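Subtilisin-like protein (Prochloron didemni, PDB 3ZXY) probably acts as a subtilisin-like serine endopeptidase, this chain being the protease domain of a longer protein. Local coordinates at residues T53-I58 with I108-G113. The protein carries 1 engineered substitution. Residues are numbered along the deposited sequence; the frame is centred on the assembly and turned at random.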
loop_
_atom_site.group_PDB
_atom_site.type_symbol
_atom_site.label_atom_id
_atom_site.label_comp_id
_atom_site.label_asym_id
_atom_site.label_seq_id
_atom_site.Cartn_x
_atom_site.Cartn_y
_atom_site.Cartn_z
ATOM N N THR A 53 -3.560 -4.962 -11.174
ATOM C CA THR A 53 -2.713 -6.142 -11.375
ATOM C C THR A 53 -1.254 -5.812 -11.054
ATOM O O THR A 53 -0.547 -6.607 -10.404
ATOM C CB THR A 53 -2.846 -6.659 -12.815
ATOM O OG1 THR A 53 -4.226 -6.976 -13.073
ATOM C CG2 THR A 53 -1.967 -7.890 -13.061
ATOM N N HIS A 54 -0.810 -4.624 -11.453
ATOM C CA HIS A 54 0.553 -4.192 -11.184
ATOM C C HIS A 54 0.767 -4.040 -9.695
ATOM O O HIS A 54 1.711 -4.612 -9.128
ATOM C CB HIS A 54 0.821 -2.887 -11.905
ATOM C CG HIS A 54 2.275 -2.541 -12.021
ATOM N ND1 HIS A 54 2.993 -2.075 -10.973
ATOM C CD2 HIS A 54 3.146 -2.599 -13.102
ATOM C CE1 HIS A 54 4.249 -1.825 -11.371
ATOM N NE2 HIS A 54 4.354 -2.155 -12.665
ATOM N N VAL A 55 -0.117 -3.291 -9.032
ATOM C CA VAL A 55 -0.011 -3.059 -7.571
ATOM C C VAL A 55 -0.016 -4.387 -6.790
ATOM O O VAL A 55 0.825 -4.608 -5.907
ATOM C CB VAL A 55 -1.144 -2.111 -7.085
ATOM C CG1 VAL A 55 -1.300 -2.118 -5.556
ATOM C CG2 VAL A 55 -0.892 -0.694 -7.582
ATOM N N ALA A 56 -0.929 -5.285 -7.133
ATOM C CA ALA A 56 -1.027 -6.560 -6.425
ATOM C C ALA A 56 0.244 -7.366 -6.621
ATOM O O ALA A 56 0.726 -7.996 -5.662
ATOM C CB ALA A 56 -2.242 -7.366 -6.869
ATOM N N SER A 57 0.824 -7.312 -7.816
ATOM C CA SER A 57 1.999 -8.135 -8.121
ATOM C C SER A 57 3.228 -7.713 -7.309
ATOM O O SER A 57 4.077 -8.538 -6.986
ATOM C CB SER A 57 2.295 -8.129 -9.622
ATOM O OG SER A 57 2.796 -6.891 -10.088
ATOM N N ILE A 58 3.320 -6.435 -6.975
ATOM C CA ILE A 58 4.450 -5.928 -6.192
ATOM C C ILE A 58 4.523 -6.607 -4.832
ATOM O O ILE A 58 5.620 -6.855 -4.306
ATOM C CB ILE A 58 4.385 -4.383 -6.066
ATOM C CG1 ILE A 58 4.702 -3.739 -7.412
ATOM C CG2 ILE A 58 5.359 -3.870 -5.007
ATOM C CD1 ILE A 58 4.246 -2.288 -7.495
ATOM N N ILE A 108 -3.585 -4.933 6.984
ATOM C CA ILE A 108 -3.072 -3.825 6.195
ATOM C C ILE A 108 -4.017 -3.647 5.020
ATOM O O ILE A 108 -4.482 -4.638 4.441
ATOM C CB ILE A 108 -1.646 -4.113 5.665
ATOM C CG1 ILE A 108 -0.647 -4.171 6.812
ATOM C CG2 ILE A 108 -1.202 -3.071 4.627
ATOM C CD1 ILE A 108 0.590 -4.970 6.462
ATOM N N ILE A 109 -4.328 -2.390 4.716
ATOM C CA ILE A 109 -5.157 -2.019 3.559
ATOM C C ILE A 109 -4.311 -1.092 2.689
ATOM O O ILE A 109 -3.951 0.004 3.105
ATOM C CB ILE A 109 -6.467 -1.335 4.005
ATOM C CG1 ILE A 109 -7.310 -2.305 4.833
ATOM C CG2 ILE A 109 -7.276 -0.848 2.791
ATOM C CD1 ILE A 109 -8.577 -1.697 5.416
ATOM N N ASN A 110 -3.969 -1.565 1.500
ATOM C CA ASN A 110 -3.205 -0.766 0.525
ATOM C C ASN A 110 -4.179 0.003 -0.349
ATOM O O ASN A 110 -5.016 -0.600 -1.018
ATOM C CB ASN A 110 -2.357 -1.704 -0.344
ATOM C CG ASN A 110 -1.452 -0.969 -1.324
ATOM O OD1 ASN A 110 -0.264 -0.790 -1.053
ATOM N ND2 ASN A 110 -2.006 -0.505 -2.457
ATOM N N ILE A 111 -4.063 1.326 -0.349
ATOM C CA ILE A 111 -4.877 2.167 -1.251
ATOM C C ILE A 111 -3.936 3.038 -2.082
ATOM O O ILE A 111 -3.504 4.114 -1.659
ATOM C CB ILE A 111 -5.873 3.040 -0.478
ATOM C CG1 ILE A 111 -6.774 2.176 0.407
ATOM C CG2 ILE A 111 -6.704 3.886 -1.442
ATOM C CD1 ILE A 111 -7.830 2.952 1.169
ATOM N N SER A 112 -3.630 2.551 -3.271
ATOM C CA SER A 112 -2.776 3.259 -4.215
ATOM C C SER A 112 -3.626 4.222 -5.012
ATOM O O SER A 112 -3.743 4.108 -6.238
ATOM C CB SER A 112 -2.093 2.284 -5.155
ATOM O OG SER A 112 -1.095 1.541 -4.463
ATOM N N GLY A 113 -4.265 5.142 -4.317
ATOM C CA GLY A 113 -5.129 6.123 -4.954
ATOM C C GLY A 113 -5.592 7.126 -3.935
ATOM O O GLY A 113 -5.248 7.028 -2.763
#
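V55 meets N110 and S112 through its two methyl groups, a worked example of how a branched aliphatic residue can pack against polar atoms that are already engaged with one another. From CB, which the helix turns toward the strand, the side chain forks. With CG1 anti to the backbone N (chi1 166°), that methyl is placed beside the serine oxygen and near the N110 amide nitrogen, well off the amide plane. V55 CG1 comes within 3.6 Å of N110 ND2. It also lies 3.8 Å from S112 OG. Within this pair of segments V55 CG2 meets S112, with S112 OG at 3.8 Å and S112 CB at 4.0 Å; D16 of strand 11-16 is a further neighbour of the valine. No hydrogen bond joins the two segments; the junction is van der Waals packing, and only 90 Å² is buried between them.

The setting is the subtilisin fold, in which helix 47-60, which carries the predicted charge-relay histidine H51 one turn before V55, packs beside strand 108-111 of the central parallel sheet. S112 follows that strand at the centre of an inverse gamma turn, its side chain close to the predicted relay aspartate D16 and to A211, the engineered replacement of the predicted nucleophile.

The polar atoms next to the methyls have partners elsewhere: each other and helix 210-230. N110 ND2 donates to S112 OG over 3.0 Å, with an N-H...O angle of 154° and the oxygen close to the amide plane. OD1 of the same amide is hydrogen-bonded to S218 OG, so both ends of the group are gripped and its rotation about chi2 is restrained. S112 OG is also hydrogen-bonded to A211 O, which ties the serine directly to the backbone of helix 210-230.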